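Local coordinates for uncharacterized protein (Bdellovibrio bacteriovorus, PDB 3TM8) that binds a pair of iron ions in an HD-GYP-type domain and probably belongs to the cyclic-di-GMP phosphodiesterases, at residues Q116-P127 and L201-H209; W229-V240 and N252-T260. One frame throughout, in Å; residues are numbered along the deposited sequence.

Interaction 1 of 2, residues Q116-P127 and L201-H209; sequences QQNNAEEVFENP and LLHDYGHHH. With FE (Fe (III) ion), chain D; FE (Fe (III) ion), chain E; PO4 (phosphate ion), chain C.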
loop_
_atom_site.group_PDB
_atom_site.type_symbol
_atom_site.label_atom_id
_atom_site.label_comp_id
_atom_site.label_asym_id
_atom_site.label_seq_id
_atom_site.Cartn_x
_atom_site.Cartn_y
_atom_site.Cartn_z
ATOM N N GLN A 116 -3.277 -2.582 -6.746
ATOM C CA GLN A 116 -2.105 -1.810 -6.342
ATOM C C GLN A 116 -1.256 -2.603 -5.355
ATOM O O GLN A 116 -0.028 -2.639 -5.459
ATOM C CB GLN A 116 -2.513 -0.478 -5.708
ATOM C CG GLN A 116 -3.222 0.492 -6.644
ATOM C CD GLN A 116 -2.329 1.022 -7.750
ATOM O OE1 GLN A 116 -1.194 1.446 -7.509
ATOM N NE2 GLN A 116 -2.834 0.991 -8.981
ATOM N N GLN A 117 -1.915 -3.269 -4.406
ATOM C CA GLN A 117 -1.189 -4.049 -3.420
ATOM C C GLN A 117 -0.437 -5.181 -4.104
ATOM O O GLN A 117 0.722 -5.453 -3.791
ATOM C CB GLN A 117 -2.158 -4.598 -2.382
ATOM C CG GLN A 117 -1.498 -5.307 -1.229
ATOM C CD GLN A 117 -2.497 -5.801 -0.213
ATOM O OE1 GLN A 117 -3.613 -5.286 -0.112
ATOM N NE2 GLN A 117 -2.115 -6.830 0.526
ATOM N N ASN A 118 -1.106 -5.831 -5.051
ATOM C CA ASN A 118 -0.494 -6.912 -5.816
ATOM C C ASN A 118 0.744 -6.440 -6.562
ATOM O O ASN A 118 1.776 -7.122 -6.578
ATOM C CB ASN A 118 -1.529 -7.493 -6.779
ATOM C CG ASN A 118 -1.004 -8.654 -7.608
ATOM O OD1 ASN A 118 -0.511 -9.655 -7.082
ATOM N ND2 ASN A 118 -1.177 -8.551 -8.917
ATOM N N ASN A 119 0.643 -5.265 -7.181
ATOM C CA ASN A 119 1.751 -4.730 -7.960
ATOM C C ASN A 119 2.958 -4.448 -7.068
ATOM O O ASN A 119 4.102 -4.682 -7.456
ATOM C CB ASN A 119 1.349 -3.440 -8.675
ATOM C CG ASN A 119 0.202 -3.634 -9.651
ATOM O OD1 ASN A 119 -0.090 -4.749 -10.102
ATOM N ND2 ASN A 119 -0.460 -2.538 -9.988
ATOM N N ALA A 120 2.692 -3.941 -5.869
ATOM C CA ALA A 120 3.761 -3.651 -4.914
ATOM C C ALA A 120 4.438 -4.934 -4.452
ATOM O O ALA A 120 5.665 -5.015 -4.390
ATOM C CB ALA A 120 3.213 -2.909 -3.724
ATOM N N GLU A 121 3.634 -5.946 -4.133
ATOM C CA GLU A 121 4.173 -7.222 -3.686
ATOM C C GLU A 121 5.053 -7.836 -4.766
ATOM O O GLU A 121 6.098 -8.409 -4.476
ATOM C CB GLU A 121 3.039 -8.176 -3.315
ATOM C CG GLU A 121 2.223 -7.746 -2.098
ATOM C CD GLU A 121 1.147 -8.754 -1.729
ATOM O OE1 GLU A 121 -0.017 -8.582 -2.163
ATOM O OE2 GLU A 121 1.469 -9.717 -1.006
ATOM N N GLU A 122 4.624 -7.722 -6.017
ATOM C CA GLU A 122 5.397 -8.272 -7.122
ATOM C C GLU A 122 6.784 -7.613 -7.190
ATOM O O GLU A 122 7.788 -8.284 -7.394
ATOM C CB GLU A 122 4.620 -8.126 -8.430
ATOM C CG GLU A 122 5.432 -8.328 -9.685
ATOM C CD GLU A 122 5.848 -9.752 -9.921
ATOM O OE1 GLU A 122 5.277 -10.669 -9.292
ATOM O OE2 GLU A 122 6.751 -9.951 -10.759
ATOM N N VAL A 123 6.846 -6.299 -6.990
ATOM C CA VAL A 123 8.137 -5.624 -6.942
ATOM C C VAL A 123 8.969 -6.069 -5.717
ATOM O O VAL A 123 10.162 -6.357 -5.835
ATOM C CB VAL A 123 7.955 -4.087 -6.968
ATOM C CG1 VAL A 123 9.289 -3.380 -6.750
ATOM C CG2 VAL A 123 7.302 -3.644 -8.296
ATOM N N PHE A 124 8.340 -6.154 -4.547
ATOM C CA PHE A 124 9.067 -6.586 -3.350
ATOM C C PHE A 124 9.680 -7.982 -3.549
ATOM O O PHE A 124 10.783 -8.263 -3.076
ATOM C CB PHE A 124 8.141 -6.652 -2.131
ATOM C CG PHE A 124 7.663 -5.314 -1.615
ATOM C CD1 PHE A 124 8.185 -4.111 -2.077
ATOM C CD2 PHE A 124 6.676 -5.278 -0.639
ATOM C CE1 PHE A 124 7.727 -2.901 -1.560
ATOM C CE2 PHE A 124 6.216 -4.081 -0.128
ATOM C CZ PHE A 124 6.737 -2.892 -0.595
ATOM N N GLU A 125 8.957 -8.862 -4.238
ATOM C CA GLU A 125 9.396 -10.244 -4.412
ATOM C C GLU A 125 10.417 -10.365 -5.540
ATOM O O GLU A 125 11.238 -11.278 -5.555
ATOM C CB GLU A 125 8.195 -11.165 -4.672
ATOM C CG GLU A 125 7.274 -11.330 -3.477
ATOM C CD GLU A 125 5.954 -11.995 -3.840
ATOM O OE1 GLU A 125 5.930 -12.820 -4.777
ATOM O OE2 GLU A 125 4.931 -11.684 -3.194
ATOM N N ASN A 126 10.354 -9.429 -6.483
ATOM C CA ASN A 126 11.170 -9.475 -7.697
ATOM C C ASN A 126 11.765 -8.112 -8.011
ATOM O O ASN A 126 11.475 -7.529 -9.053
ATOM C CB ASN A 126 10.323 -9.945 -8.881
ATOM C CG ASN A 126 9.623 -11.247 -8.605
ATOM O OD1 ASN A 126 10.222 -12.307 -8.706
ATOM N ND2 ASN A 126 8.352 -11.173 -8.240
ATOM N N PRO A 127 12.594 -7.589 -7.104
ATOM C CA PRO A 127 13.040 -6.200 -7.251
ATOM C C PRO A 127 13.923 -5.948 -8.480
ATOM O O PRO A 127 14.058 -4.802 -8.904
ATOM C CB PRO A 127 13.809 -5.940 -5.948
ATOM C CG PRO A 127 14.214 -7.302 -5.465
ATOM C CD PRO A 127 13.080 -8.202 -5.856
ATOM N N LEU A 201 3.826 3.681 -2.416
ATOM C CA LEU A 201 3.425 2.294 -2.481
ATOM C C LEU A 201 4.550 1.364 -2.013
ATOM O O LEU A 201 4.294 0.381 -1.306
ATOM C CB LEU A 201 3.000 1.978 -3.907
ATOM C CG LEU A 201 2.467 0.588 -4.185
ATOM C CD1 LEU A 201 1.301 0.267 -3.270
ATOM C CD2 LEU A 201 2.050 0.518 -5.639
ATOM N N LEU A 202 5.780 1.683 -2.394
ATOM C CA LEU A 202 6.927 0.834 -2.121
ATOM C C LEU A 202 7.710 1.230 -0.873
ATOM O O LEU A 202 8.741 0.623 -0.585
ATOM C CB LEU A 202 7.863 0.839 -3.330
ATOM C CG LEU A 202 7.273 0.389 -4.675
ATOM C CD1 LEU A 202 8.306 0.563 -5.781
ATOM C CD2 LEU A 202 6.790 -1.064 -4.605
ATOM N N HIS A 203 7.222 2.229 -0.134
ATOM C CA HIS A 203 8.079 2.908 0.833
ATOM C C HIS A 203 8.679 1.983 1.885
ATOM O O HIS A 203 9.814 2.193 2.317
ATOM C CB HIS A 203 7.383 4.115 1.483
ATOM C CG HIS A 203 6.422 3.769 2.579
ATOM N ND1 HIS A 203 5.112 3.396 2.345
ATOM C CD2 HIS A 203 6.584 3.747 3.924
ATOM C CE1 HIS A 203 4.512 3.163 3.501
ATOM N NE2 HIS A 203 5.380 3.382 4.474
ATOM N N ASP A 204 7.925 0.961 2.294
ATOM C CA ASP A 204 8.346 0.084 3.386
ATOM C C ASP A 204 8.966 -1.221 2.919
ATOM O O ASP A 204 8.949 -2.228 3.633
ATOM C CB ASP A 204 7.191 -0.151 4.361
ATOM C CG ASP A 204 7.157 0.883 5.476
ATOM O OD1 ASP A 204 8.216 1.496 5.742
ATOM O OD2 ASP A 204 6.077 1.083 6.082
ATOM N N TYR A 205 9.557 -1.191 1.732
ATOM C CA TYR A 205 10.291 -2.340 1.218
ATOM C C TYR A 205 11.287 -2.905 2.243
ATOM O O TYR A 205 11.493 -4.121 2.325
ATOM C CB TYR A 205 11.010 -1.955 -0.074
ATOM C CG TYR A 205 11.887 -3.047 -0.632
ATOM C CD1 TYR A 205 11.404 -4.342 -0.810
ATOM C CD2 TYR A 205 13.206 -2.785 -0.971
ATOM C CE1 TYR A 205 12.221 -5.343 -1.331
ATOM C CE2 TYR A 205 14.023 -3.769 -1.473
ATOM C CZ TYR A 205 13.531 -5.044 -1.652
ATOM O OH TYR A 205 14.372 -6.000 -2.157
ATOM N N GLY A 206 11.895 -2.029 3.041
ATOM C CA GLY A 206 12.849 -2.468 4.045
ATOM C C GLY A 206 12.286 -3.418 5.088
ATOM O O GLY A 206 13.053 -4.135 5.747
ATOM N N HIS A 207 10.967 -3.413 5.264
ATOM C CA HIS A 207 10.328 -4.320 6.222
ATOM C C HIS A 207 9.994 -5.684 5.615
ATOM O O HIS A 207 9.514 -6.556 6.325
ATOM C CB HIS A 207 9.006 -3.752 6.767
ATOM C CG HIS A 207 9.141 -2.575 7.686
ATOM N ND1 HIS A 207 9.998 -2.546 8.767
ATOM C CD2 HIS A 207 8.444 -1.414 7.729
ATOM C CE1 HIS A 207 9.854 -1.398 9.407
ATOM N NE2 HIS A 207 8.912 -0.696 8.803
ATOM N N HIS A 208 10.179 -5.854 4.309
ATOM C CA HIS A 208 9.753 -7.093 3.660
ATOM C C HIS A 208 10.496 -8.274 4.267
ATOM O O HIS A 208 11.725 -8.281 4.311
ATOM C CB HIS A 208 9.996 -6.999 2.159
ATOM C CG HIS A 208 9.564 -8.202 1.388
ATOM N ND1 HIS A 208 8.243 -8.576 1.257
ATOM C CD2 HIS A 208 10.281 -9.087 0.666
ATOM C CE1 HIS A 208 8.171 -9.656 0.499
ATOM N NE2 HIS A 208 9.393 -9.983 0.122
ATOM N N HIS A 209 9.731 -9.265 4.733
ATOM C CA HIS A 209 10.254 -10.450 5.423
ATOM C C HIS A 209 11.107 -10.148 6.651
ATOM O O HIS A 209 12.004 -10.913 7.005
ATOM C CB HIS A 209 10.936 -11.406 4.444
ATOM C CG HIS A 209 9.962 -12.249 3.683
ATOM N ND1 HIS A 209 10.213 -13.558 3.340
ATOM C CD2 HIS A 209 8.713 -11.977 3.236
ATOM C CE1 HIS A 209 9.174 -14.049 2.689
ATOM N NE2 HIS A 209 8.249 -13.110 2.613
HETATM FE FE FE D . 5.290 2.925 6.698
HETATM FE FE FE E . 8.668 2.970 7.234
HETATM P P PO4 C . 6.532 2.272 9.537
HETATM O O1 PO4 C . 6.341 1.398 10.750
HETATM O O2 PO4 C . 5.304 2.310 8.660
HETATM O O3 PO4 C . 6.735 3.746 9.962
HETATM O O4 PO4 C . 7.791 1.865 8.802
HETATM O O HOH W 1 13.292 -8.570 -2.096
HETATM O O HOH W 2 7.003 3.880 6.907
#

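Interaction 2 of 2, residues W229-V240 and N252-T260; sequences WKKHPIEGAQKV and NIIGQHEET. With FE (Fe (III) ion), chain E; PO4 (phosphate ion), chain C.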
loop_
_atom_site.group_PDB
_atom_site.type_symbol
_atom_site.label_atom_id
_atom_site.label_comp_id
_atom_site.label_asym_id
_atom_site.label_seq_id
_atom_site.Cartn_x
_atom_site.Cartn_y
_atom_site.Cartn_z
ATOM N N TRP A 229 13.729 -1.721 13.727
ATOM C CA TRP A 229 12.879 -0.788 12.997
ATOM C C TRP A 229 13.682 0.367 12.370
ATOM O O TRP A 229 13.470 0.720 11.205
ATOM C CB TRP A 229 11.771 -0.261 13.922
ATOM C CG TRP A 229 10.812 0.653 13.232
ATOM C CD1 TRP A 229 9.636 0.306 12.619
ATOM C CD2 TRP A 229 10.944 2.068 13.074
ATOM N NE1 TRP A 229 9.031 1.418 12.100
ATOM C CE2 TRP A 229 9.813 2.514 12.355
ATOM C CE3 TRP A 229 11.911 3.000 13.463
ATOM C CZ2 TRP A 229 9.622 3.854 12.027
ATOM C CZ3 TRP A 229 11.720 4.330 13.137
ATOM C CH2 TRP A 229 10.585 4.746 12.423
ATOM N N LYS A 230 14.624 0.937 13.117
ATOM C CA LYS A 230 15.370 2.083 12.597
ATOM C C LYS A 230 16.183 1.770 11.341
ATOM O O LYS A 230 16.514 2.674 10.577
ATOM C CB LYS A 230 16.276 2.692 13.671
ATOM C CG LYS A 230 15.510 3.461 14.737
ATOM C CD LYS A 230 16.442 4.041 15.791
ATOM C CE LYS A 230 15.657 4.758 16.877
ATOM N NZ LYS A 230 16.532 5.186 18.001
ATOM N N LYS A 231 16.520 0.500 11.141
ATOM C CA LYS A 231 17.308 0.101 9.974
ATOM C C LYS A 231 16.530 0.068 8.653
ATOM O O LYS A 231 17.133 0.092 7.578
ATOM C CB LYS A 231 17.941 -1.272 10.209
ATOM C CG LYS A 231 18.922 -1.318 11.375
ATOM C CD LYS A 231 19.464 -2.728 11.584
ATOM C CE LYS A 231 20.681 -2.750 12.504
ATOM N NZ LYS A 231 20.391 -2.248 13.878
ATOM N N HIS A 232 15.204 -0.011 8.712
ATOM C CA HIS A 232 14.460 -0.352 7.491
ATOM C C HIS A 232 14.576 0.628 6.302
ATOM O O HIS A 232 14.677 0.184 5.157
ATOM C CB HIS A 232 13.003 -0.767 7.781
ATOM C CG HIS A 232 12.049 0.374 7.946
ATOM N ND1 HIS A 232 11.860 1.014 9.151
ATOM C CD2 HIS A 232 11.186 0.949 7.074
ATOM C CE1 HIS A 232 10.942 1.955 9.006
ATOM N NE2 HIS A 232 10.524 1.943 7.753
ATOM N N PRO A 233 14.561 1.950 6.549
ATOM C CA PRO A 233 14.684 2.819 5.369
ATOM C C PRO A 233 16.080 2.725 4.765
ATOM O O PRO A 233 16.239 2.771 3.549
ATOM C CB PRO A 233 14.453 4.231 5.918
ATOM C CG PRO A 233 14.055 4.075 7.340
ATOM C CD PRO A 233 14.386 2.699 7.804
ATOM N N ILE A 234 17.083 2.597 5.625
ATOM C CA ILE A 234 18.469 2.515 5.188
ATOM C C ILE A 234 18.699 1.250 4.372
ATOM O O ILE A 234 19.245 1.301 3.267
ATOM C CB ILE A 234 19.433 2.548 6.395
ATOM C CG1 ILE A 234 19.273 3.869 7.151
ATOM C CG2 ILE A 234 20.874 2.350 5.935
ATOM C CD1 ILE A 234 20.031 3.932 8.467
ATOM N N GLU A 235 18.266 0.116 4.916
ATOM C CA GLU A 235 18.412 -1.162 4.232
ATOM C C GLU A 235 17.583 -1.220 2.957
ATOM O O GLU A 235 18.052 -1.698 1.923
ATOM C CB GLU A 235 18.050 -2.319 5.160
ATOM C CG GLU A 235 19.087 -2.568 6.239
ATOM C CD GLU A 235 18.837 -3.850 7.001
ATOM O OE1 GLU A 235 17.771 -4.466 6.795
ATOM O OE2 GLU A 235 19.708 -4.241 7.804
ATOM N N GLY A 236 16.347 -0.734 3.033
ATOM C CA GLY A 236 15.474 -0.706 1.872
ATOM C C GLY A 236 16.102 0.045 0.712
ATOM O O GLY A 236 16.145 -0.446 -0.417
ATOM N N ALA A 237 16.602 1.243 0.992
ATOM C CA ALA A 237 17.191 2.071 -0.049
ATOM C C ALA A 237 18.492 1.476 -0.591
ATOM O O ALA A 237 18.745 1.520 -1.794
ATOM C CB ALA A 237 17.418 3.481 0.465
ATOM N N GLN A 238 19.316 0.919 0.292
ATOM C CA GLN A 238 20.582 0.349 -0.146
ATOM C C GLN A 238 20.355 -0.778 -1.151
ATOM O O GLN A 238 21.133 -0.958 -2.088
ATOM C CB GLN A 238 21.400 -0.143 1.049
ATOM C CG GLN A 238 22.030 0.975 1.860
ATOM C CD GLN A 238 22.689 0.473 3.124
ATOM O OE1 GLN A 238 22.469 -0.668 3.542
ATOM N NE2 GLN A 238 23.499 1.321 3.745
ATOM N N LYS A 239 19.276 -1.527 -0.953
ATOM C CA LYS A 239 18.954 -2.646 -1.829
ATOM C C LYS A 239 18.563 -2.205 -3.237
ATOM O O LYS A 239 18.819 -2.917 -4.206
ATOM C CB LYS A 239 17.829 -3.489 -1.230
ATOM C CG LYS A 239 18.184 -4.199 0.066
ATOM C CD LYS A 239 16.981 -4.974 0.588
ATOM C CE LYS A 239 17.247 -5.590 1.951
ATOM N NZ LYS A 239 18.341 -6.596 1.904
ATOM N N VAL A 240 17.935 -1.040 -3.361
ATOM C CA VAL A 240 17.439 -0.614 -4.670
ATOM C C VAL A 240 18.221 0.524 -5.319
ATOM O O VAL A 240 18.047 0.778 -6.506
ATOM C CB VAL A 240 15.949 -0.206 -4.620
ATOM C CG1 VAL A 240 15.079 -1.381 -4.186
ATOM C CG2 VAL A 240 15.755 0.997 -3.703
ATOM N N ASN A 252 14.610 7.797 -3.115
ATOM C CA ASN A 252 14.596 8.794 -2.048
ATOM C C ASN A 252 13.480 8.561 -1.047
ATOM O O ASN A 252 13.685 8.683 0.152
ATOM C CB ASN A 252 14.459 10.203 -2.616
ATOM C CG ASN A 252 15.687 10.641 -3.380
ATOM O OD1 ASN A 252 16.750 10.024 -3.279
ATOM N ND2 ASN A 252 15.550 11.718 -4.150
ATOM N N ILE A 253 12.288 8.243 -1.537
ATOM C CA ILE A 253 11.163 8.005 -0.644
ATOM C C ILE A 253 11.398 6.752 0.212
ATOM O O ILE A 253 11.177 6.761 1.425
ATOM C CB ILE A 253 9.846 7.943 -1.421
ATOM C CG1 ILE A 253 9.492 9.343 -1.942
ATOM C CG2 ILE A 253 8.726 7.389 -0.551
ATOM C CD1 ILE A 253 8.408 9.336 -3.012
ATOM N N ILE A 254 11.875 5.678 -0.404
ATOM C CA ILE A 254 12.173 4.474 0.361
ATOM C C ILE A 254 13.168 4.771 1.493
ATOM O O ILE A 254 12.973 4.344 2.644
ATOM C CB ILE A 254 12.676 3.346 -0.564
ATOM C CG1 ILE A 254 11.523 2.856 -1.440
ATOM C CG2 ILE A 254 13.254 2.194 0.255
ATOM C CD1 ILE A 254 11.954 1.963 -2.583
ATOM N N GLY A 255 14.210 5.535 1.177
ATOM C CA GLY A 255 15.268 5.804 2.132
ATOM C C GLY A 255 15.015 6.934 3.111
ATOM O O GLY A 255 15.601 6.939 4.190
ATOM N N GLN A 256 14.162 7.892 2.751
ATOM C CA GLN A 256 14.027 9.119 3.549
ATOM C C GLN A 256 12.686 9.263 4.265
ATOM O O GLN A 256 12.455 10.255 4.956
ATOM C CB GLN A 256 14.258 10.371 2.686
ATOM C CG GLN A 256 15.603 10.438 2.002
ATOM C CD GLN A 256 15.699 11.639 1.065
ATOM O OE1 GLN A 256 14.774 12.447 0.975
ATOM N NE2 GLN A 256 16.819 11.757 0.362
ATOM N N HIS A 257 11.789 8.298 4.093
ATOM C CA HIS A 257 10.418 8.507 4.547
ATOM C C HIS A 257 10.249 8.479 6.067
ATOM O O HIS A 257 9.172 8.800 6.559
ATOM C CB HIS A 257 9.483 7.475 3.922
ATOM C CG HIS A 257 9.644 6.106 4.507
ATOM N ND1 HIS A 257 10.497 5.160 3.978
ATOM C CD2 HIS A 257 9.098 5.540 5.611
ATOM C CE1 HIS A 257 10.452 4.063 4.718
ATOM N NE2 HIS A 257 9.613 4.270 5.718
ATOM N N GLU A 258 11.280 8.060 6.803
ATOM C CA GLU A 258 11.228 8.112 8.268
ATOM C C GLU A 258 11.930 9.353 8.811
ATOM O O GLU A 258 12.037 9.538 10.024
ATOM C CB GLU A 258 11.837 6.861 8.898
ATOM C CG GLU A 258 11.102 5.575 8.561
ATOM C CD GLU A 258 9.669 5.522 9.074
ATOM O OE1 GLU A 258 9.219 6.444 9.786
ATOM O OE2 GLU A 258 8.987 4.531 8.762
ATOM N N GLU A 259 12.415 10.211 7.920
ATOM C CA GLU A 259 13.080 11.427 8.351
ATOM C C GLU A 259 12.047 12.447 8.798
ATOM O O GLU A 259 10.921 12.463 8.303
ATOM C CB GLU A 259 13.976 11.980 7.243
ATOM C CG GLU A 259 15.097 11.029 6.847
ATOM C CD GLU A 259 15.808 10.421 8.054
ATOM O OE1 GLU A 259 16.405 11.182 8.850
ATOM O OE2 GLU A 259 15.780 9.180 8.204
ATOM N N THR A 260 12.439 13.286 9.752
ATOM C CA THR A 260 11.548 14.289 10.313
ATOM C C THR A 260 12.175 15.653 10.092
ATOM O O THR A 260 13.385 15.758 9.904
ATOM C CB THR A 260 11.316 14.049 11.818
ATOM O OG1 THR A 260 12.571 14.095 12.506
ATOM C CG2 THR A 260 10.679 12.688 12.045
HETATM FE FE FE E . 8.668 2.970 7.234
HETATM P P PO4 C . 6.532 2.272 9.537
HETATM O O1 PO4 C . 6.341 1.398 10.750
HETATM O O2 PO4 C . 5.304 2.310 8.660
HETATM O O3 PO4 C . 6.735 3.746 9.962
HETATM O O4 PO4 C . 7.791 1.865 8.802
HETATM O O HOH W 2 7.003 3.880 6.907
#

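Interaction 1 of 2, residues Q116-P127 and L201-H209
The ring of Phe-124 is wedged between Tyr-205, His-208 and Leu-202. Tyr-205 CA lies over one of its faces, a CH-pi contact 4.2 Å from the ring centroid; Ala-120 O is opposite, toward the rim. The Tyr-205 ring runs nearly parallel to it but slid so far along that the two barely overlap, with Phe-124 CD1 and Tyr-205 CD1 3.5 Å apart. The imidazole of His-208 is covered on both faces: Phe-124 CB sits over the centre of one, 3.9 Å from the centroid, and His-209 CD2 packs near the rim of the other. With CG anti to the backbone N (chi1 -179°), His-208 is carried back alongside the last helical turn. At the edge of the Tyr-205 ring, in its plane, water 1 joins Tyr-205 OH (2.8 Å) to Phe-124 O, to which it donates at 2.7 Å; the ring of Pro-127 brings CG against the same hydroxyl. Toward Gln-116 the packing is aliphatic. Leu-202 CD2 reaches Phe-124 CE1 at 3.7 Å and also touches Val-123, while Ala-120 CB rests on Leu-201 CG at 3.6 Å. Leu-202 also opens a type I turn to Tyr-205 that carries the iron ligands His-203 and Asp-204. Helix 105-125 thus packs on the end of helix 190-202; Leu-201 also touches helices 130-149 and 167-185, and Tyr-205 reaches helix 223-240.

Interaction 2 of 2, residues W229-V240 and N252-T260
His-232, His-257 and Glu-258 converge on one iron ion: His-232 NE2, His-257 NE2 and Glu-258 OE2 each bind it at 2.2 Å. The two imidazoles meet rim to rim, their planes 51° apart. Phosphate O4, water 2 and Asp-204 complete the coordination. In the next layer, His-232 ND1 donates to Trp-229 O over 2.6 Å, a nearly straight bond (163°) lying close to the ring plane, which fixes the rotation of the imidazole. His-257 ND1 gives its N-H to Ile-253 O at 3.1 Å in a more bent bond, near the ring plane, with a weak second bond to Ile-254 O. Trp-229 and Glu-258 come from opposite directions, ring and carboxylate planes turned 61° apart, with Trp-229 CZ2 3.4 Å from Glu-258 CD; Trp-229 NE1 donates to phosphate O1 at 3.0 Å. Pro-233 crosses the Glu-258 chain at about a right angle, its CG 3.5 Å from Glu-258 CG. Farther out the backbones close in: Gly-255 CA makes a CA-H...O contact with Pro-233 O and abuts Ala-237 CB, while Ile-254 CG2 packs against the Gly-236 and Ala-237 backbone. The helical segments 229-240 and 252-256 run antiparallel, their axes 7.5 Å apart at closest approach, the first kinked around Pro-233. Histidines and carboxylates carried on helices and on the turns that follow them are characteristic of the metal site of HD-domain proteins, here in the di-iron form of an HD-GYP protein.

Interactions 1 and 2, centred 13 Å apart, meet at the di-iron site. Asp-204 of interaction 1 bridges the metals: OD2 binds one iron and OD1 the other, each at 2.1 Å, and the second is the ion held by interaction 2. Asp-204 OD1 therefore comes within 3.1 Å of both His-232 NE2 and His-257 NE2. Water 2 also bridges them, 2.0 Å from the iron bound by His-203 and 1.9 Å from the one bound by His-232. The phosphate, probably from the crystallisation liquor, spans both metals and is gripped by His-207 from interaction 1 and Trp-229 from interaction 2, with Asn-285 and Arg-289 adding further bonds. It may mark where a substrate phosphate would bind.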